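Local structure of TerD domain-containing protein (Streptomyces avermitilis, 2QNG) at residues Y83-S88 / V99-L104; I53-F58 / V114-V119. The protein is of unknown function but binds two calcium ions and belongs to the CAPAB/TerDEXZ family of TerD-domain proteins. All blocks are in the same frame, centred on the assembly; numbering follows the deposited sequence.

Contact 1 of 2, residues Y83-S88 / V99-L104; sequences YLNRDS and VMTLEL. With CA (calcium ion), chain C.
Tyr-83 and Leu-84 pair with Thr-101 and Met-100 in an antiparallel beta hairpin interrupted by a classic beta bulge, at the outer edge of one of the two five-stranded sheets of the TerD domain. Backbone bonding is regular at the Tyr-83 end, where Tyr-83 and Thr-101 exchange two hydrogen bonds, Tyr-83 N to Thr-101 O at 2.9 Å and Thr-101 N to Tyr-83 O at 2.8 Å. At the bulge Asn-85 and Arg-86 both face Val-99, whose carbonyl oxygen takes Asn-85 N at 2.7 Å and, weakly, Arg-86 N; Val-99 N returns a bond to Arg-86 O.

Flat groups ride on the face that carries Thr-101. The Tyr-83 ring lies over Thr-101 CB in a CH-pi contact, 3.9 Å from CB to the ring centroid, because chi1 of 48° sets CG between the backbone N and carbonyl carbon. Val-99 CG2 sits under the centre of the Arg-86 guanidinium, and NH2 of that group is held by Trp-96 O. On the other face Leu-84 CD1 packs against Val-99 O at 3.4 Å.

Beyond the bulge the chain reaches calcium: Ser-88 O binds the ion at 2.3 Å, alongside Asp-50, Leu-51, Asp-52 and Glu-98. Back at the first pair, Tyr-83 OH donates to Glu-103 OE2 at 2.5 Å, approaching from 50° above the carboxylate plane.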
ATOM      1  N   TYR A  83      -9.606   1.190  -5.072  1.00  8.39           N
ATOM      2  CA  TYR A  83     -10.424   0.127  -4.506  1.00  8.10           C
ATOM      3  C   TYR A  83      -9.643  -1.157  -4.321  1.00  8.40           C
ATOM      4  O   TYR A  83      -8.781  -1.498  -5.140  1.00  8.73           O
ATOM      5  CB  TYR A  83     -11.693  -0.129  -5.346  1.00  9.84           C
ATOM      6  CG  TYR A  83     -11.508  -0.266  -6.840  1.00  8.15           C
ATOM      7  CD1 TYR A  83     -11.428  -1.525  -7.437  1.00 10.08           C
ATOM      8  CD2 TYR A  83     -11.409   0.868  -7.656  1.00  8.87           C
ATOM      9  CE1 TYR A  83     -11.268  -1.668  -8.812  1.00 11.01           C
ATOM     10  CE2 TYR A  83     -11.240   0.740  -9.038  1.00  9.21           C
ATOM     11  CZ  TYR A  83     -11.194  -0.527  -9.611  1.00  9.86           C
ATOM     12  OH  TYR A  83     -11.038  -0.634 -10.985  1.00 12.52           O
ATOM     13  N   LEU A  84      -9.964  -1.856  -3.238  1.00  8.57           N
ATOM     14  CA  LEU A  84      -9.360  -3.133  -2.966  1.00  9.33           C
ATOM     15  C   LEU A  84     -10.131  -4.175  -3.789  1.00 10.98           C
ATOM     16  O   LEU A  84     -11.367  -4.236  -3.742  1.00 12.25           O
ATOM     17  CB  LEU A  84      -9.401  -3.425  -1.460  1.00 10.48           C
ATOM     18  CG  LEU A  84      -8.610  -4.620  -0.957  1.00 12.42           C
ATOM     19  CD1 LEU A  84      -7.126  -4.354  -1.044  1.00 12.22           C
ATOM     20  CD2 LEU A  84      -9.022  -4.874   0.468  1.00 12.86           C
ATOM     21  N   ASN A  85      -9.409  -4.959  -4.574  1.00 10.80           N
ATOM     22  CA  ASN A  85     -10.043  -5.987  -5.429  1.00 12.24           C
ATOM     23  C   ASN A  85     -10.263  -7.271  -4.644  1.00 13.38           C
ATOM     24  O   ASN A  85     -11.260  -7.976  -4.844  1.00 15.33           O
ATOM     25  CB  ASN A  85      -9.174  -6.263  -6.669  1.00 12.13           C
ATOM     26  CG  ASN A  85      -8.829  -4.980  -7.412  1.00 13.58           C
ATOM     27  OD1 ASN A  85      -7.745  -4.445  -7.263  1.00 14.29           O
ATOM     28  ND2 ASN A  85      -9.780  -4.444  -8.133  1.00 18.62           N
ATOM     29  N   ARG A  86      -9.328  -7.584  -3.758  1.00 13.87           N
ATOM     30  CA  ARG A  86      -9.464  -8.761  -2.941  1.00 14.36           C
ATOM     31  C   ARG A  86      -8.523  -8.654  -1.770  1.00 12.73           C
ATOM     32  O   ARG A  86      -7.537  -7.915  -1.828  1.00 11.36           O
ATOM     33  CB  ARG A  86      -9.243 -10.013  -3.768  1.00 17.51           C
ATOM     34  CG  ARG A  86      -7.837 -10.234  -4.138  1.00 18.85           C
ATOM     35  CD  ARG A  86      -7.491 -11.690  -3.800  1.00 24.46           C
ATOM     36  NE  ARG A  86      -6.489 -12.282  -4.675  1.00 24.52           N
ATOM     37  CZ  ARG A  86      -6.455 -12.135  -6.002  1.00 26.01           C
ATOM     38  NH1 ARG A  86      -7.389 -11.427  -6.626  1.00 27.50           N
ATOM     39  NH2 ARG A  86      -5.482 -12.716  -6.705  1.00 23.12           N
ATOM     40  N   ASP A  87      -8.876  -9.350  -0.694  1.00 11.93           N
ATOM     41  CA  ASP A  87      -8.078  -9.347   0.520  1.00 12.06           C
ATOM     42  C   ASP A  87      -7.796 -10.754   0.983  1.00 11.34           C
ATOM     43  O   ASP A  87      -8.378 -11.720   0.462  1.00 11.88           O
ATOM     44  CB  ASP A  87      -8.752  -8.538   1.639  1.00 14.48           C
ATOM     45  CG  ASP A  87      -9.728  -9.351   2.470  1.00 15.75           C
ATOM     46  OD1 ASP A  87     -10.517 -10.163   1.917  1.00 15.60           O
ATOM     47  OD2 ASP A  87      -9.731  -9.167   3.712  1.00 20.41           O
ATOM     48  N   SER A  88      -6.930 -10.843   1.997  1.00  9.85           N
ATOM     49  CA  SER A  88      -6.725 -12.100   2.712  1.00 10.21           C
ATOM     50  C   SER A  88      -6.364 -11.762   4.136  1.00 10.99           C
ATOM     51  O   SER A  88      -5.584 -10.837   4.378  1.00 11.55           O
ATOM     52  CB  SER A  88      -5.543 -12.849   2.103  1.00 10.34           C
ATOM     53  OG  SER A  88      -5.281 -14.031   2.834  1.00 11.69           O
ATOM     54  N   VAL A  99      -4.990  -7.391  -3.521  1.00  8.53           N
ATOM     55  CA  VAL A  99      -4.761  -6.598  -4.719  1.00  8.80           C
ATOM     56  C   VAL A  99      -5.575  -5.327  -4.603  1.00  8.25           C
ATOM     57  O   VAL A  99      -6.744  -5.381  -4.237  1.00  8.62           O
ATOM     58  CB  VAL A  99      -5.176  -7.367  -6.006  1.00 10.10           C
ATOM     59  CG1 VAL A  99      -4.877  -6.539  -7.247  1.00 11.33           C
ATOM     60  CG2 VAL A  99      -4.482  -8.748  -6.083  1.00 10.77           C
HETATM   61  N   MSE A 100      -4.940  -4.199  -4.920  1.00  8.05           N
HETATM   62  CA  MSE A 100      -5.645  -2.910  -4.954  0.50  8.45           C
HETATM   63  C   MSE A 100      -5.424  -2.220  -6.278  1.00  8.00           C
HETATM   64  O   MSE A 100      -4.350  -2.292  -6.853  1.00  8.58           O
HETATM   65  CB  MSE A 100      -5.170  -1.999  -3.827  0.50  8.32           C
HETATM   66  CG  MSE A 100      -5.824  -0.624  -3.844  0.50  8.13           C
HETATM   67 SE   MSE A 100      -5.223   0.514  -2.373  0.50 14.19          SE
HETATM   68  CE  MSE A 100      -6.089  -0.382  -0.837  0.50  9.22           C
ATOM     69  N   THR A 101      -6.475  -1.568  -6.756  1.00  7.60           N
ATOM     70  CA  THR A 101      -6.423  -0.805  -7.997  1.00  7.50           C
ATOM     71  C   THR A 101      -6.540   0.695  -7.711  1.00  6.90           C
ATOM     72  O   THR A 101      -7.378   1.106  -6.902  1.00  7.81           O
ATOM     73  CB  THR A 101      -7.577  -1.237  -8.890  1.00  8.36           C
ATOM     74  OG1 THR A 101      -7.430  -2.635  -9.185  1.00 11.16           O
ATOM     75  CG2 THR A 101      -7.605  -0.467 -10.215  1.00  9.99           C
ATOM     76  N   LEU A 102      -5.672   1.489  -8.360  1.00  7.67           N
ATOM     77  CA  LEU A 102      -5.717   2.937  -8.225  1.00  8.22           C
ATOM     78  C   LEU A 102      -5.893   3.554  -9.598  1.00  8.05           C
ATOM     79  O   LEU A 102      -4.982   3.527 -10.408  1.00  7.72           O
ATOM     80  CB  LEU A 102      -4.430   3.448  -7.564  1.00  8.73           C
ATOM     81  CG  LEU A 102      -4.155   2.761  -6.201  1.00 10.60           C
ATOM     82  CD1 LEU A 102      -3.177   1.592  -6.316  1.00 12.02           C
ATOM     83  CD2 LEU A 102      -3.618   3.778  -5.235  1.00 12.08           C
ATOM     84  N   GLU A 103      -7.095   4.054  -9.865  1.00  8.28           N
ATOM     85  CA  GLU A 103      -7.405   4.699 -11.144  1.00  9.01           C
ATOM     86  C   GLU A 103      -6.971   6.149 -11.058  1.00  8.54           C
ATOM     87  O   GLU A 103      -7.803   7.082 -10.971  1.00  9.79           O
ATOM     88  CB  GLU A 103      -8.894   4.511 -11.517  1.00  9.09           C
ATOM     89  CG  GLU A 103      -9.131   3.020 -11.843  1.00 10.90           C
ATOM     90  CD  GLU A 103     -10.558   2.576 -12.164  1.00 12.99           C
ATOM     91  OE1 GLU A 103     -11.453   3.369 -12.088  1.00 17.71           O
ATOM     92  OE2 GLU A 103     -10.743   1.383 -12.468  1.00 16.98           O
ATOM     93  N   LEU A 104      -5.657   6.349 -11.104  1.00  8.38           N
ATOM     94  CA  LEU A 104      -5.094   7.668 -10.843  1.00  8.64           C
ATOM     95  C   LEU A 104      -5.589   8.721 -11.828  1.00  9.01           C
ATOM     96  O   LEU A 104      -5.827   9.884 -11.463  1.00  9.71           O
ATOM     97  CB  LEU A 104      -3.567   7.609 -10.909  1.00  9.45           C
ATOM     98  CG  LEU A 104      -2.843   6.782  -9.826  1.00 10.18           C
ATOM     99  CD1 LEU A 104      -1.360   6.801 -10.032  1.00 12.63           C
ATOM    100  CD2 LEU A 104      -3.183   7.262  -8.422  1.00 12.76           C
TER
HETATM  101 CA    CA C 202      -5.278  -8.580   4.853  1.00 10.15          CA
HETATM  102  O   HOH W   1      -7.586  -8.274   5.051  1.00 15.50           O

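Contact 2 of 2, residues I53-F58 / V114-V119; sequences IVAATF and VVVGVV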
ATOM      1  N   ILE A  53      -3.140  -3.977   2.379  1.00  8.33           N
ATOM      2  CA  ILE A  53      -2.748  -2.854   1.525  1.00  8.69           C
ATOM      3  C   ILE A  53      -3.575  -1.635   1.948  1.00  8.71           C
ATOM      4  O   ILE A  53      -4.788  -1.741   2.203  1.00  9.85           O
ATOM      5  CB  ILE A  53      -3.015  -3.161   0.046  1.00  8.77           C
ATOM      6  CG1 ILE A  53      -2.252  -4.416  -0.388  1.00  9.42           C
ATOM      7  CG2 ILE A  53      -2.621  -1.965  -0.797  1.00  9.61           C
ATOM      8  CD1 ILE A  53      -2.592  -4.868  -1.808  1.00 11.66           C
ATOM      9  N   VAL A  54      -2.894  -0.493   2.016  1.00  9.10           N
ATOM     10  CA  VAL A  54      -3.593   0.757   2.316  0.50  9.76           C
ATOM     11  C   VAL A  54      -3.084   1.846   1.388  1.00  9.87           C
ATOM     12  O   VAL A  54      -1.905   1.886   1.022  1.00 10.37           O
ATOM     13  CB  VAL A  54      -3.483   1.169   3.822  0.50 11.05           C
ATOM     14  CG1 VAL A  54      -2.062   1.257   4.224  0.50 11.63           C
ATOM     15  CG2 VAL A  54      -4.198   2.499   4.086  0.50 11.45           C
ATOM     16  N   ALA A  55      -4.020   2.698   0.957  1.00  8.96           N
ATOM     17  CA  ALA A  55      -3.657   3.857   0.141  1.00 10.10           C
ATOM     18  C   ALA A  55      -4.162   5.123   0.806  1.00  9.75           C
ATOM     19  O   ALA A  55      -5.220   5.107   1.441  1.00 10.45           O
ATOM     20  CB  ALA A  55      -4.223   3.733  -1.259  1.00 10.73           C
ATOM     21  N   ALA A  56      -3.433   6.218   0.607  1.00 10.05           N
ATOM     22  CA  ALA A  56      -3.841   7.512   1.122  1.00 10.75           C
ATOM     23  C   ALA A  56      -3.715   8.541   0.026  1.00 10.47           C
ATOM     24  O   ALA A  56      -2.743   8.512  -0.736  1.00 10.88           O
ATOM     25  CB  ALA A  56      -3.027   7.907   2.348  1.00 11.63           C
ATOM     26  N   THR A  57      -4.710   9.434  -0.061  1.00  9.58           N
ATOM     27  CA  THR A  57      -4.653  10.554  -1.008  1.00 10.57           C
ATOM     28  C   THR A  57      -4.348  11.835  -0.246  1.00 10.76           C
ATOM     29  O   THR A  57      -4.695  11.969   0.946  1.00 11.59           O
ATOM     30  CB  THR A  57      -5.972  10.724  -1.742  1.00 10.86           C
ATOM     31  OG1 THR A  57      -6.965  10.944  -0.747  1.00 11.57           O
ATOM     32  CG2 THR A  57      -6.272   9.447  -2.547  1.00 12.14           C
ATOM     33  N   PHE A  58      -3.698  12.774  -0.943  1.00 11.25           N
ATOM     34  CA  PHE A  58      -3.315  14.064  -0.346  1.00 11.80           C
ATOM     35  C   PHE A  58      -3.659  15.222  -1.261  1.00 12.52           C
ATOM     36  O   PHE A  58      -3.575  15.120  -2.483  1.00 12.40           O
ATOM     37  CB  PHE A  58      -1.826  14.083   0.017  1.00 11.66           C
ATOM     38  CG  PHE A  58      -1.443  12.976   0.942  1.00 11.56           C
ATOM     39  CD1 PHE A  58      -1.424  13.180   2.324  1.00 11.20           C
ATOM     40  CD2 PHE A  58      -1.165  11.712   0.432  1.00 11.96           C
ATOM     41  CE1 PHE A  58      -1.145  12.126   3.175  1.00 11.33           C
ATOM     42  CE2 PHE A  58      -0.863  10.654   1.281  1.00 10.32           C
ATOM     43  CZ  PHE A  58      -0.856  10.855   2.657  1.00 11.21           C
ATOM     44  N   VAL A 114      -0.512  10.467  -4.009  1.00 10.81           N
ATOM     45  CA  VAL A 114      -1.069   9.230  -3.455  1.00 10.35           C
ATOM     46  C   VAL A 114       0.097   8.409  -2.935  1.00  9.53           C
ATOM     47  O   VAL A 114       1.108   8.254  -3.631  1.00 10.64           O
ATOM     48  CB  VAL A 114      -1.816   8.412  -4.544  1.00 10.53           C
ATOM     49  CG1 VAL A 114      -2.363   7.079  -3.959  1.00 12.22           C
ATOM     50  CG2 VAL A 114      -2.950   9.229  -5.103  1.00 11.52           C
ATOM     51  N   VAL A 115      -0.056   7.877  -1.720  1.00  9.51           N
ATOM     52  CA  VAL A 115       0.939   6.994  -1.134  1.00  9.60           C
ATOM     53  C   VAL A 115       0.300   5.633  -0.921  1.00  9.23           C
ATOM     54  O   VAL A 115      -0.835   5.544  -0.468  1.00  9.13           O
ATOM     55  CB  VAL A 115       1.484   7.543   0.218  1.00  9.17           C
ATOM     56  CG1 VAL A 115       2.532   6.593   0.804  1.00 10.56           C
ATOM     57  CG2 VAL A 115       2.132   8.918  -0.026  1.00 10.23           C
ATOM     58  N   VAL A 116       1.015   4.580  -1.282  1.00 10.12           N
ATOM     59  CA  VAL A 116       0.554   3.228  -1.016  1.00 10.16           C
ATOM     60  C   VAL A 116       1.458   2.545   0.001  1.00 10.13           C
ATOM     61  O   VAL A 116       2.643   2.854   0.087  1.00 10.39           O
ATOM     62  CB  VAL A 116       0.466   2.376  -2.313  1.00 11.20           C
ATOM     63  CG1 VAL A 116      -0.677   2.845  -3.156  1.00 12.62           C
ATOM     64  CG2 VAL A 116       1.752   2.443  -3.122  1.00 13.63           C
ATOM     65  N   GLY A 117       0.882   1.645   0.786  1.00  9.42           N
ATOM     66  CA  GLY A 117       1.648   0.964   1.830  1.00  9.34           C
ATOM     67  C   GLY A 117       1.075  -0.379   2.164  1.00  8.17           C
ATOM     68  O   GLY A 117      -0.011  -0.751   1.685  1.00  8.72           O
ATOM     69  N   VAL A 118       1.821  -1.100   3.008  1.00  8.58           N
ATOM     70  CA  VAL A 118       1.440  -2.422   3.444  1.00  8.75           C
ATOM     71  C   VAL A 118       1.661  -2.449   4.948  1.00  9.38           C
ATOM     72  O   VAL A 118       2.764  -2.131   5.418  1.00 10.04           O
ATOM     73  CB  VAL A 118       2.287  -3.518   2.759  1.00  9.71           C
ATOM     74  CG1 VAL A 118       1.959  -4.908   3.298  1.00 10.72           C
ATOM     75  CG2 VAL A 118       2.104  -3.465   1.237  1.00 10.87           C
ATOM     76  N   VAL A 119       0.613  -2.817   5.694  1.00  9.01           N
ATOM     77  CA  VAL A 119       0.738  -2.997   7.136  1.00  9.31           C
ATOM     78  C   VAL A 119       0.641  -4.461   7.502  1.00  8.89           C
ATOM     79  O   VAL A 119      -0.104  -5.208   6.858  1.00  9.69           O
ATOM     80  CB  VAL A 119      -0.350  -2.204   7.902  1.00 10.30           C
ATOM     81  CG1 VAL A 119      -0.252  -0.739   7.587  1.00 12.99           C
ATOM     82  CG2 VAL A 119      -1.776  -2.713   7.589  1.00 12.26           C
TER
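A fully buried antiparallel strand pairing, near the centre of the chain, joins strand 51-59 to strand 111-120 within the sheet that also holds strands 69-71, 159-167 and 173-182. Two hydrogen-bonded pairs carry it. Val-54 and Gly-117 exchange bonds, Val-54 N to Gly-117 O at 2.9 Å and Gly-117 N to Val-54 O at 2.8 Å. Ala-56 and Val-115 do the same, each N reaching the opposite O at 2.9 Å. CA-H...O contacts fill the intervals, as from Ala-55 CA to Val-115 O at 3.3 Å.

The pairing lies in a beta sandwich, and its two faces have different neighbours. The face bearing Ile-53, Ala-55, Val-114 and Val-116 turns to the other sheet and meets Leu-35, Met-100 and Leu-102; there Ala-55 CB touches Val-116 CG1 at 4.1 Å, and the side chains of Thr-57 and Val-114 lie side by side, their CG2 methyls in contact at 4.2 Å. On the reverse face Gly-117 contributes no side chain, and in one of the two conformers of Val-54 its CG1 packs against Gly-117 O.

At the far end the outer part of the Phe-58 ring leans against Val-115. With CG anti to the carbonyl carbon (chi1 -57°), its CE2 comes to 3.7 Å from Val-115 CG2, while Arg-113 makes a cation-pi contact with the same ring.

Overall arrangement
Contact 1 and contact 2 lie in different sheets that pack face to face, their centres 11 Å apart. Leu-102 and Met-100 make the direct contacts between the two: Leu-102 CD2 approaches Val-116 CG1 at 3.7 Å and Val-114 CG1 at 3.8 Å, and Met-100 SE, in one of its two conformers, lies 3.5 Å from Ala-55 CB. Contact 1 contributes a ligand, Ser-88, to one calcium site, and contact 2 lies beside it: strand 51-59 leads into the site through Leu-51 and Asp-52, and Ile-53 N bonds to the Glu-98 carboxylate, which is also a ligand. The nearest atom of the Ile-53 side chain is about 7 Å from the ion.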